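Inosine-uridine nucleoside N-ribohydrolase (PDB 4KL0) probably hydrolyses N-glycosidic bonds, as nucleoside hydrolases do, and binds calcium, although its own biological role remains unproven. Local coordinates at residues 7-12 / 369-373; 11-16 / 363-368; 43-47 / 249-253; 72-76 / 110-114; 257-262 / 304-308. All coordinates share one frame; numbering follows the deposited sequence.

Interaction 1 (7-12 / 369-373); sequences VLTPTE and AKAAL
With CG opposite its carbonyl carbon (chi1 -68°) and each later torsion extended, K370 reaches straight out from helix 358-372 and delivers its ammonium group to the carboxylate of E12, whose side chain starts in the same way and is likewise extended. The two chains meet at about a right angle. Their salt bridge is lopsided: K370 NZ lies 2.9 Å from E12 OE1, on its syn lone pair, whereas the bond from K370 NZ to E12 OE2, at 3.1 Å, is weak. OE1 also accepts from the backbone on its anti side, tilted from the carboxylate plane, where T9 N lies 3.0 Å from E12 OE1 in a nearly straight bond (173°). In return T9 OG1 caps the helix, accepting from E12 N at 3.1 Å. This pair of reciprocal bonds is a capping box, and it illustrates how a helix start can fix a carboxylate that also pairs with a lysine distant in sequence. The T9 amide and the ammonium together would be expected to favour the ionised form of E12, whose OE2 is taken by S366. A water extends the polar network, sitting 2.7 Å from K370 NZ and donating to V7 O. Nearer the K370 backbone, L8 CD2 rests 3.8 Å from K370 CB. The contact lies near the surface and ties the start of helix 10-20 to the end of helix 358-372, which in turn packs through A369 on helix 236-243 and through A371 and A372 on helix 41-54.

Interaction 2 (11-16 / 363-368); sequences TEAAVL and LLLSAL
S366 OG donates to E12 OE2 over 2.6 Å, the shortest polar bond between the two helices. The hydroxyl sits opposite its own backbone N (chi1 178°), which turns it across to E12, and it meets the carboxylate oxygen from above the plane, 50° out of it. The other oxygen of E12 is occupied by K370 and T9, so the whole carboxylate is fixed in orientation. Beside this polar corner the backbones come close: the CA atoms of E12 and A367 are 5.1 Å apart, and A367 CB lies 3.6 Å from E12 O. An alanine at the point of closest approach is a concrete example of how a small residue lets two helices near each other. Here they cross almost perpendicularly, at 93°, with segment axes 8.6 Å apart, and thereby join helix 10-20, at the start of the modelled chain, to helix 358-372 at its end, in a protein with a Rossmann-type fold. V15 points at the other helix and makes apolar contacts there. Its CG1, set between the backbone N and the carbonyl carbon, presses on the main chain itself, 3.9 Å from L364 CA, while V15 CG1 is 4.0 Å from A367 CB. Towards the more exposed end, both methyls of L363 face the T11 hydroxyl, with L363 CD1 3.5 Å from T11 OG1, and the same CD1 touches E12 CG. At the inner end L16 CD1 packs 4.0 Å from L368 CD2, and L368 goes on to touch I48, Q51 and L52 of helix 41-54.

Interaction 3 (43-47 / 249-253); sequences VVTYT and VGEYL
V43 and L253 bury the most surface in this contact, each offering branched methyls to the opposite helix. V43 CG1, opposite its backbone N (chi1 171°), is where the packing converges: it lies 3.6 Å from L253 CD2, 3.6 Å from Y252 CE1 and 3.9 Å from V249 CG1. It comes up to the Y252 ring at the edge, near the ring plane, and not over a face. L253 answers with both ends of its fork. CD2 fits between two valines, since V44 CG2 is also 3.6 Å from L253 CD2, while CD1 lies beside the same V44 methyl and near T47 OG1. V249 completes the apolar patch, its CG1 3.5 Å from T47 OG1, the two side chains sliding past each other in opposite directions. The T47 hydroxyl is satisfied inside its own helix: T47 OG1 donates to V43 O over 2.9 Å, tilted 30° from the carbonyl plane, and T47 N reaches V43 O from the other face. Such internal pairing is a simple way to place a threonine in an apolar seam. The two segments run roughly antiparallel, at 152°, with their axes 10.8 Å apart, a spacing spanned by side chains alone. Y252 OH hydrogen-bonds to N37, in the loop that follows strand 28-34. V43 directly follows D42, and its side chain is about 9 Å from the bound calcium ion, so this buried packing lies close to the calcium site formed by D35, D42, I151 and D318, an aspartate-rich site characteristic of nucleoside hydrolases.

Interaction 4 (72-76 / 110-114); sequences MRSQR and HSKFL
R76 and the carbonyls of H110 and K112 form the polar half of the tightly packed part of this contact. The arginine, extended from CG to NE, points its guanidinium end-on at K112 O, gripping that single atom with NH1 and NH2, each 2.9 Å from K112 O. NH1 lies in the carbonyl plane and NH2 above it. R76 NH2 also reaches H110 O at 2.9 Å, and all three bonds are bent, near 142°. Both acceptors lie close to the guanidinium plane, whose rotation is further set by L67 O at NE and P36 O at NH1. Over one face, offset toward the rim, lies M72 SD, 3.8 Å above the guanidinium plane of R76. In this way a helix-borne arginine fixes the irregular 110-114 segment, which leads on from helix 104-110, against helix 70-86 of the nucleoside hydrolase fold. The R76 side chain is about 5 Å from that of the calcium ligand D35, so the contact borders the metal site. Beside this grip is the apolar half. M72, bent at chi2 and chi3, brings SD to 4.9 Å from the centroid of the F113 ring, an oblique Met-aromatic contact 56° off the normal. F113 CE1 lies 3.8 Å from Q75 CB, on the flank of the helix. The loose, solvent side is different: S111 and K112 are exposed, their CB atoms directed away from the helix, and both meet it through their backbone carbonyls, K112 O through R76, S111 O through M72 CE at 3.2 Å.

Interaction 5 (257-262 / 304-308); sequences QKNALK and FDAIW
K262 and K258 lie over F304 and W308 in two CH-pi contacts through which the long helix 248-269 packs on the short, weakly bonded helix 304-307. K262 CA stands 3.5 Å from the centroid of the F304 ring, only 7° off its normal, so CA, with CB beside it, covers this face. K258 CD lies 4.0 Å from the centroid of the five-membered ring of W308, and its extended chain crosses the indole at about a right angle. K258 thus shows how a lysine's hydrocarbon chain can cover an aromatic face. L261 fills the angle between the rings: its CB is 3.9 Å from F304 CZ, and its CD2 meets the W308 edge, 3.9 Å from W308 CZ3. In the next shell F304 O accepts from both I307 N and W308 N, a helical turn that puts both rings on the side of helix 248-269. K258 NZ and D305 OD1, oppositely charged, stay 4.8 Å apart. Farther out, F281 of helix 278-285 packs on L261 and I307, and W265, farther along helix 248-269, packs on F304. The indole is pinned from its nitrogen, W308 NE1 being hydrogen-bonded to E240 OE2.

Interactions 1 and 2 hold the same two helices, 10-20 and 358-372, and share T11 and E12; the first is a surface contact led by charge, the second a buried one that adds apolar packing. Interaction 3, with centres about 14 Å from interaction 1, lies deeper and is almost wholly apolar, although A372 and L373 reach it by packing on T47. It shares helix 248-269 with interaction 5, which is also buried but relies on aromatic faces. Interaction 4, across the chain's centre from interaction 2, is only partly buried and instead depends on one arginine gripping backbone carbonyls. Interactions 3 and 4 flank the calcium site more closely than the rest.

Interaction 1 (7-12 / 369-373)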
# COMPACT_ATOMS: atom_id res chain seq x y z
N VAL A 7 -23.12 5.53 -3.81
CA VAL A 7 -23.30 6.52 -4.88
C VAL A 7 -22.04 7.34 -5.05
O VAL A 7 -21.27 7.62 -4.10
CB VAL A 7 -24.56 7.46 -4.70
CG1 VAL A 7 -24.26 8.63 -3.74
CG2 VAL A 7 -25.02 8.05 -6.03
N LEU A 8 -21.85 7.71 -6.31
CA LEU A 8 -20.74 8.46 -6.83
C LEU A 8 -21.29 9.77 -7.39
O LEU A 8 -22.47 9.82 -7.77
CB LEU A 8 -20.16 7.67 -7.96
CG LEU A 8 -19.56 6.31 -7.57
CD1 LEU A 8 -18.97 5.67 -8.79
CD2 LEU A 8 -18.50 6.57 -6.53
N THR A 9 -20.43 10.77 -7.48
CA THR A 9 -20.77 12.03 -8.14
C THR A 9 -20.69 11.81 -9.63
O THR A 9 -20.04 10.87 -10.09
CB THR A 9 -19.77 13.17 -7.80
OG1 THR A 9 -18.47 12.88 -8.35
CG2 THR A 9 -19.68 13.37 -6.30
N PRO A 10 -21.31 12.71 -10.42
CA PRO A 10 -21.17 12.54 -11.87
C PRO A 10 -19.76 12.32 -12.35
O PRO A 10 -19.56 11.37 -13.11
CB PRO A 10 -21.67 13.87 -12.44
CG PRO A 10 -22.70 14.29 -11.45
CD PRO A 10 -22.18 13.87 -10.10
N THR A 11 -18.80 13.15 -11.96
CA THR A 11 -17.44 12.95 -12.45
C THR A 11 -16.77 11.67 -11.88
O THR A 11 -15.91 11.09 -12.51
CB THR A 11 -16.54 14.18 -12.25
OG1 THR A 11 -16.17 14.32 -10.86
CG2 THR A 11 -17.27 15.42 -12.71
N GLU A 12 -17.15 11.25 -10.67
CA GLU A 12 -16.60 10.00 -10.13
C GLU A 12 -17.17 8.82 -10.92
O GLU A 12 -16.45 7.90 -11.31
CB GLU A 12 -16.95 9.83 -8.65
CG GLU A 12 -16.04 10.66 -7.76
CD GLU A 12 -16.60 10.80 -6.34
OE1 GLU A 12 -17.79 10.43 -6.07
OE2 GLU A 12 -15.82 11.32 -5.51
N ALA A 369 -12.89 3.90 -3.74
CA ALA A 369 -13.14 3.70 -2.32
C ALA A 369 -14.64 3.82 -1.99
O ALA A 369 -15.20 2.99 -1.24
CB ALA A 369 -12.37 4.64 -1.52
N LYS A 370 -15.31 4.79 -2.60
CA LYS A 370 -16.76 4.91 -2.31
C LYS A 370 -17.56 3.73 -2.82
O LYS A 370 -18.48 3.24 -2.11
CB LYS A 370 -17.37 6.18 -2.90
CG LYS A 370 -16.90 7.46 -2.28
CD LYS A 370 -17.40 8.63 -3.15
CE LYS A 370 -17.24 9.97 -2.46
NZ LYS A 370 -17.91 11.08 -3.29
N ALA A 371 -17.23 3.24 -4.02
CA ALA A 371 -17.96 2.08 -4.57
C ALA A 371 -17.74 0.83 -3.71
O ALA A 371 -18.66 0.02 -3.49
CB ALA A 371 -17.56 1.85 -6.05
N ALA A 372 -16.52 0.71 -3.16
CA ALA A 372 -16.13 -0.46 -2.39
C ALA A 372 -16.93 -0.53 -1.09
O ALA A 372 -17.12 -1.63 -0.53
CB ALA A 372 -14.58 -0.42 -2.09
N LEU A 373 -17.37 0.62 -0.58
CA LEU A 373 -17.99 0.68 0.74
C LEU A 373 -19.52 0.74 0.68
O LEU A 373 -20.14 1.02 1.70
CB LEU A 373 -17.46 1.84 1.55
CG LEU A 373 -15.94 1.82 1.68
CD1 LEU A 373 -15.44 3.17 2.23
CD2 LEU A 373 -15.59 0.70 2.64
O HOH W 1 -20.48 10.42 -3.73

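Interaction 2 (11-16 / 363-368)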
# COMPACT_ATOMS: atom_id res chain seq x y z
N THR A 11 -18.80 13.15 -11.96
CA THR A 11 -17.44 12.95 -12.45
C THR A 11 -16.77 11.67 -11.88
O THR A 11 -15.91 11.09 -12.51
CB THR A 11 -16.54 14.18 -12.25
OG1 THR A 11 -16.17 14.32 -10.86
CG2 THR A 11 -17.27 15.42 -12.71
N GLU A 12 -17.15 11.25 -10.67
CA GLU A 12 -16.60 10.00 -10.13
C GLU A 12 -17.17 8.82 -10.92
O GLU A 12 -16.45 7.90 -11.31
CB GLU A 12 -16.95 9.83 -8.65
CG GLU A 12 -16.04 10.66 -7.76
CD GLU A 12 -16.60 10.80 -6.34
OE1 GLU A 12 -17.79 10.43 -6.07
OE2 GLU A 12 -15.82 11.32 -5.51
N ALA A 13 -18.47 8.86 -11.17
CA ALA A 13 -19.14 7.77 -11.87
C ALA A 13 -18.53 7.65 -13.27
O ALA A 13 -18.27 6.55 -13.75
CB ALA A 13 -20.66 7.99 -11.92
N ALA A 14 -18.24 8.79 -13.92
CA ALA A 14 -17.59 8.76 -15.24
C ALA A 14 -16.19 8.18 -15.28
O ALA A 14 -15.78 7.52 -16.25
CB ALA A 14 -17.58 10.17 -15.86
N VAL A 15 -15.40 8.43 -14.24
CA VAL A 15 -14.06 7.91 -14.29
C VAL A 15 -14.06 6.39 -14.07
O VAL A 15 -13.25 5.70 -14.61
CB VAL A 15 -13.08 8.62 -13.30
CG1 VAL A 15 -13.30 8.15 -11.93
CG2 VAL A 15 -11.66 8.32 -13.69
N LEU A 16 -15.04 5.90 -13.31
CA LEU A 16 -15.13 4.48 -13.05
C LEU A 16 -15.69 3.75 -14.29
O LEU A 16 -15.21 2.68 -14.65
CB LEU A 16 -15.95 4.21 -11.80
CG LEU A 16 -16.14 2.73 -11.52
CD1 LEU A 16 -14.80 2.05 -11.20
CD2 LEU A 16 -17.11 2.62 -10.33
N LEU A 363 -9.54 11.41 -8.52
CA LEU A 363 -10.95 11.14 -8.75
C LEU A 363 -11.21 9.61 -8.78
O LEU A 363 -12.15 9.09 -8.18
CB LEU A 363 -11.37 11.79 -10.08
CG LEU A 363 -12.81 12.18 -10.30
CD1 LEU A 363 -13.26 13.14 -9.21
CD2 LEU A 363 -12.88 12.84 -11.67
N LEU A 364 -10.32 8.89 -9.44
CA LEU A 364 -10.38 7.41 -9.44
C LEU A 364 -10.22 6.78 -8.05
O LEU A 364 -10.97 5.84 -7.68
CB LEU A 364 -9.40 6.82 -10.43
CG LEU A 364 -9.51 5.31 -10.55
CD1 LEU A 364 -10.90 4.93 -11.12
CD2 LEU A 364 -8.41 4.81 -11.42
N LEU A 365 -9.26 7.27 -7.26
CA LEU A 365 -9.14 6.78 -5.87
C LEU A 365 -10.45 7.02 -5.12
O LEU A 365 -10.94 6.10 -4.46
CB LEU A 365 -7.99 7.47 -5.12
CG LEU A 365 -6.61 7.01 -5.60
CD1 LEU A 365 -5.53 8.01 -5.11
CD2 LEU A 365 -6.20 5.59 -5.16
N SER A 366 -11.06 8.22 -5.23
CA SER A 366 -12.33 8.48 -4.53
C SER A 366 -13.45 7.55 -5.06
O SER A 366 -14.21 6.98 -4.27
CB SER A 366 -12.71 9.98 -4.63
OG SER A 366 -13.97 10.22 -3.99
N ALA A 367 -13.55 7.43 -6.39
CA ALA A 367 -14.57 6.53 -6.98
C ALA A 367 -14.45 5.09 -6.49
O ALA A 367 -15.45 4.49 -6.07
CB ALA A 367 -14.54 6.60 -8.50
N LEU A 368 -13.23 4.55 -6.51
CA LEU A 368 -13.05 3.18 -6.09
C LEU A 368 -13.37 3.00 -4.60
O LEU A 368 -14.03 2.02 -4.25
CB LEU A 368 -11.62 2.74 -6.41
CG LEU A 368 -11.20 2.66 -7.89
CD1 LEU A 368 -9.68 2.57 -7.96
CD2 LEU A 368 -11.82 1.44 -8.60

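Interaction 3 (43-47 / 249-253)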
# COMPACT_ATOMS: atom_id res chain seq x y z
N VAL A 43 -4.86 0.28 4.63
CA VAL A 43 -6.30 -0.01 4.64
C VAL A 43 -7.05 0.69 3.52
O VAL A 43 -8.00 0.11 2.99
CB VAL A 43 -6.88 0.25 6.02
CG1 VAL A 43 -8.44 0.18 5.98
CG2 VAL A 43 -6.29 -0.83 6.98
N VAL A 44 -6.61 1.89 3.11
CA VAL A 44 -7.17 2.48 1.89
C VAL A 44 -6.89 1.55 0.70
O VAL A 44 -7.78 1.35 -0.16
CB VAL A 44 -6.58 3.89 1.60
CG1 VAL A 44 -7.28 4.46 0.32
CG2 VAL A 44 -6.85 4.81 2.82
N THR A 45 -5.70 0.93 0.69
CA THR A 45 -5.38 0.02 -0.42
C THR A 45 -6.31 -1.19 -0.41
O THR A 45 -6.76 -1.65 -1.48
CB THR A 45 -3.91 -0.46 -0.30
OG1 THR A 45 -3.08 0.67 -0.16
CG2 THR A 45 -3.50 -1.26 -1.54
N TYR A 46 -6.62 -1.76 0.77
CA TYR A 46 -7.50 -2.92 0.84
C TYR A 46 -8.88 -2.49 0.31
O TYR A 46 -9.57 -3.27 -0.40
CB TYR A 46 -7.70 -3.41 2.28
CG TYR A 46 -6.45 -3.76 3.05
CD1 TYR A 46 -5.24 -4.00 2.40
CD2 TYR A 46 -6.47 -3.84 4.42
CE1 TYR A 46 -4.07 -4.28 3.13
CE2 TYR A 46 -5.35 -4.15 5.14
CZ TYR A 46 -4.14 -4.36 4.51
OH TYR A 46 -3.05 -4.60 5.29
N THR A 47 -9.28 -1.26 0.67
CA THR A 47 -10.61 -0.73 0.26
C THR A 47 -10.71 -0.56 -1.27
O THR A 47 -11.65 -1.07 -1.88
CB THR A 47 -10.91 0.58 0.96
OG1 THR A 47 -10.87 0.34 2.37
CG2 THR A 47 -12.31 1.10 0.63
N VAL A 249 -15.32 0.63 7.90
CA VAL A 249 -13.97 0.77 7.39
C VAL A 249 -13.75 2.19 6.96
O VAL A 249 -12.68 2.77 7.16
CB VAL A 249 -13.71 -0.22 6.23
CG1 VAL A 249 -12.36 0.07 5.58
CG2 VAL A 249 -13.77 -1.67 6.79
N GLY A 250 -14.80 2.81 6.41
CA GLY A 250 -14.72 4.24 6.11
C GLY A 250 -14.53 5.14 7.35
O GLY A 250 -13.73 6.07 7.30
N GLU A 251 -15.27 4.86 8.44
CA GLU A 251 -15.12 5.63 9.66
C GLU A 251 -13.73 5.37 10.26
O GLU A 251 -13.08 6.29 10.74
CB GLU A 251 -16.19 5.25 10.70
CG GLU A 251 -17.63 5.62 10.24
CD GLU A 251 -18.68 5.17 11.24
OE1 GLU A 251 -18.39 4.20 12.00
OE2 GLU A 251 -19.79 5.79 11.28
N TYR A 252 -13.29 4.12 10.26
CA TYR A 252 -11.89 3.87 10.69
C TYR A 252 -10.89 4.73 9.92
O TYR A 252 -10.00 5.36 10.54
CB TYR A 252 -11.53 2.38 10.56
CG TYR A 252 -10.04 2.05 10.53
CD1 TYR A 252 -9.38 1.90 9.30
CD2 TYR A 252 -9.30 1.99 11.69
CE1 TYR A 252 -8.03 1.63 9.25
CE2 TYR A 252 -7.94 1.71 11.65
CZ TYR A 252 -7.31 1.56 10.43
OH TYR A 252 -5.95 1.30 10.38
N LEU A 253 -11.00 4.77 8.59
CA LEU A 253 -9.99 5.50 7.81
C LEU A 253 -10.05 6.98 8.14
O LEU A 253 -9.03 7.63 8.33
CB LEU A 253 -10.19 5.33 6.31
CG LEU A 253 -9.78 3.92 5.85
CD1 LEU A 253 -10.26 3.69 4.42
CD2 LEU A 253 -8.23 3.76 5.99

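Interaction 4 (72-76 / 110-114)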
# COMPACT_ATOMS: atom_id res chain seq x y z
N MET A 72 3.04 -8.38 17.46
CA MET A 72 2.54 -7.16 16.75
C MET A 72 2.08 -7.53 15.35
O MET A 72 1.03 -7.03 14.87
CB MET A 72 3.64 -6.12 16.65
CG MET A 72 3.24 -4.80 15.93
SD MET A 72 1.69 -3.96 16.62
CE MET A 72 2.27 -3.40 18.14
N ARG A 73 2.89 -8.35 14.65
CA ARG A 73 2.50 -8.76 13.30
C ARG A 73 1.19 -9.50 13.34
O ARG A 73 0.33 -9.35 12.47
CB ARG A 73 3.62 -9.59 12.62
CG ARG A 73 4.88 -8.79 12.47
CD ARG A 73 5.87 -9.58 11.54
NE ARG A 73 6.13 -10.97 11.99
CZ ARG A 73 7.08 -11.33 12.87
NH1 ARG A 73 7.82 -10.43 13.50
NH2 ARG A 73 7.23 -12.62 13.13
N SER A 74 0.96 -10.25 14.40
CA SER A 74 -0.37 -10.90 14.49
C SER A 74 -1.50 -9.92 14.71
O SER A 74 -2.57 -10.07 14.10
CB SER A 74 -0.37 -11.96 15.61
OG SER A 74 0.42 -13.10 15.19
N GLN A 75 -1.28 -8.87 15.51
CA GLN A 75 -2.31 -7.86 15.71
C GLN A 75 -2.63 -7.18 14.36
O GLN A 75 -3.78 -6.96 14.03
CB GLN A 75 -1.90 -6.79 16.76
CG GLN A 75 -1.52 -7.33 18.12
CD GLN A 75 -2.54 -8.33 18.62
OE1 GLN A 75 -3.76 -8.06 18.62
NE2 GLN A 75 -2.06 -9.53 19.01
N ARG A 76 -1.60 -6.85 13.59
CA ARG A 76 -1.82 -6.24 12.28
C ARG A 76 -2.56 -7.19 11.36
O ARG A 76 -3.46 -6.75 10.65
CB ARG A 76 -0.49 -5.80 11.66
CG ARG A 76 0.24 -4.74 12.42
CD ARG A 76 1.44 -4.20 11.58
NE ARG A 76 2.41 -3.52 12.43
CZ ARG A 76 2.23 -2.34 13.01
NH1 ARG A 76 1.06 -1.65 12.83
NH2 ARG A 76 3.20 -1.83 13.76
N HIS A 110 8.36 0.51 15.00
CA HIS A 110 7.75 -0.63 14.32
C HIS A 110 6.64 -1.22 15.19
O HIS A 110 5.94 -2.17 14.76
CB HIS A 110 8.78 -1.75 14.10
CG HIS A 110 9.84 -1.43 13.08
ND1 HIS A 110 10.54 -2.40 12.42
CD2 HIS A 110 10.25 -0.24 12.57
CE1 HIS A 110 11.35 -1.84 11.53
NE2 HIS A 110 11.22 -0.52 11.63
N SER A 111 6.49 -0.67 16.41
CA SER A 111 5.46 -1.17 17.31
C SER A 111 4.24 -0.25 17.31
O SER A 111 3.38 -0.38 18.18
CB SER A 111 5.99 -1.32 18.72
OG SER A 111 6.25 -0.03 19.26
N LYS A 112 4.18 0.72 16.39
CA LYS A 112 3.03 1.65 16.30
C LYS A 112 1.74 0.98 15.82
O LYS A 112 1.68 0.40 14.74
CB LYS A 112 3.45 2.79 15.35
CG LYS A 112 2.46 3.97 15.26
CD LYS A 112 3.18 5.15 14.59
CE LYS A 112 2.18 6.04 13.88
NZ LYS A 112 2.61 7.50 13.97
N PHE A 113 0.68 1.02 16.62
CA PHE A 113 -0.58 0.33 16.30
C PHE A 113 -1.72 1.21 16.81
O PHE A 113 -1.92 1.37 18.01
CB PHE A 113 -0.64 -1.09 16.93
CG PHE A 113 -1.85 -1.90 16.54
CD1 PHE A 113 -1.84 -2.74 15.44
CD2 PHE A 113 -3.06 -1.82 17.27
CE1 PHE A 113 -2.93 -3.49 15.07
CE2 PHE A 113 -4.17 -2.58 16.92
CZ PHE A 113 -4.14 -3.42 15.82
N LEU A 114 -2.40 1.83 15.86
CA LEU A 114 -3.28 2.98 16.16
C LEU A 114 -4.54 2.49 16.88
O LEU A 114 -5.12 1.44 16.54
CB LEU A 114 -3.62 3.72 14.85
CG LEU A 114 -2.42 4.35 14.13
CD1 LEU A 114 -2.82 4.95 12.76
CD2 LEU A 114 -1.78 5.36 15.03

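Interaction 5 (257-262 / 304-308)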
# COMPACT_ATOMS: atom_id res chain seq x y z
N GLN A 257 -6.88 8.95 10.01
CA GLN A 257 -6.19 10.05 9.37
C GLN A 257 -6.37 11.33 10.18
O GLN A 257 -5.43 12.09 10.43
CB GLN A 257 -6.64 10.23 7.93
CG GLN A 257 -6.04 11.48 7.32
CD GLN A 257 -4.56 11.39 7.07
OE1 GLN A 257 -4.11 10.90 6.02
NE2 GLN A 257 -3.77 11.82 8.05
N LYS A 258 -7.60 11.57 10.62
CA LYS A 258 -7.82 12.83 11.33
C LYS A 258 -7.04 12.81 12.66
O LYS A 258 -6.41 13.82 12.98
CB LYS A 258 -9.34 13.08 11.48
CG LYS A 258 -9.70 14.38 12.13
CD LYS A 258 -11.21 14.48 12.15
CE LYS A 258 -11.60 15.67 12.99
NZ LYS A 258 -13.07 15.60 13.26
N ASN A 259 -7.05 11.71 13.41
CA ASN A 259 -6.35 11.71 14.69
C ASN A 259 -4.82 11.75 14.53
O ASN A 259 -4.13 12.47 15.28
CB ASN A 259 -6.88 10.60 15.62
CG ASN A 259 -8.39 10.74 15.91
OD1 ASN A 259 -8.91 11.86 16.11
ND2 ASN A 259 -9.10 9.59 15.94
N ALA A 260 -4.26 11.01 13.55
CA ALA A 260 -2.83 11.11 13.25
C ALA A 260 -2.42 12.57 12.99
O ALA A 260 -1.38 13.09 13.48
CB ALA A 260 -2.47 10.23 12.02
N LEU A 261 -3.24 13.28 12.22
CA LEU A 261 -2.89 14.62 11.84
C LEU A 261 -3.03 15.59 13.06
O LEU A 261 -2.21 16.52 13.23
CB LEU A 261 -3.76 15.06 10.69
CG LEU A 261 -3.10 16.26 10.05
CD1 LEU A 261 -1.71 15.89 9.46
CD2 LEU A 261 -4.03 16.82 8.98
N LYS A 262 -4.05 15.30 13.86
CA LYS A 262 -4.30 16.07 15.09
C LYS A 262 -3.08 15.92 16.00
O LYS A 262 -2.55 16.92 16.53
CB LYS A 262 -5.55 15.53 15.79
CG LYS A 262 -5.85 16.14 17.18
CD LYS A 262 -7.23 15.62 17.69
CE LYS A 262 -7.57 16.28 19.05
NZ LYS A 262 -8.28 15.37 20.04
N PHE A 304 -7.07 21.91 16.72
CA PHE A 304 -7.05 21.12 15.50
C PHE A 304 -8.36 21.23 14.70
O PHE A 304 -8.36 21.10 13.47
CB PHE A 304 -6.67 19.67 15.75
CG PHE A 304 -6.58 18.87 14.51
CD1 PHE A 304 -5.55 19.09 13.60
CD2 PHE A 304 -7.55 17.91 14.23
CE1 PHE A 304 -5.49 18.34 12.42
CE2 PHE A 304 -7.47 17.16 13.08
CZ PHE A 304 -6.45 17.39 12.18
N ASP A 305 -9.46 21.52 15.40
CA ASP A 305 -10.75 21.69 14.71
C ASP A 305 -10.76 22.86 13.73
O ASP A 305 -11.48 22.81 12.74
CB ASP A 305 -11.89 21.82 15.72
CG ASP A 305 -12.06 20.55 16.54
OD1 ASP A 305 -12.29 19.46 15.92
OD2 ASP A 305 -11.94 20.63 17.79
N ALA A 306 -9.92 23.87 13.97
CA ALA A 306 -9.79 24.95 13.01
C ALA A 306 -8.75 24.72 11.95
O ALA A 306 -8.67 25.47 10.97
CB ALA A 306 -9.59 26.32 13.73
N ILE A 307 -7.91 23.68 12.12
CA ILE A 307 -6.89 23.32 11.13
C ILE A 307 -7.38 22.26 10.09
O ILE A 307 -7.12 22.41 8.87
CB ILE A 307 -5.63 22.78 11.85
CG1 ILE A 307 -4.95 23.93 12.61
CG2 ILE A 307 -4.68 22.17 10.81
CD1 ILE A 307 -4.35 24.97 11.67
N TRP A 308 -8.06 21.23 10.58
CA TRP A 308 -8.66 20.17 9.71
C TRP A 308 -9.28 20.76 8.45
O TRP A 308 -8.90 20.39 7.32
CB TRP A 308 -9.66 19.32 10.50
CG TRP A 308 -10.22 18.07 9.75
CD1 TRP A 308 -11.53 17.72 9.62
CD2 TRP A 308 -9.45 17.02 9.10
NE1 TRP A 308 -11.64 16.53 8.91
CE2 TRP A 308 -10.38 16.08 8.60
CE3 TRP A 308 -8.08 16.79 8.90
CZ2 TRP A 308 -9.98 14.93 7.90
CZ3 TRP A 308 -7.68 15.64 8.21
CH2 TRP A 308 -8.62 14.74 7.72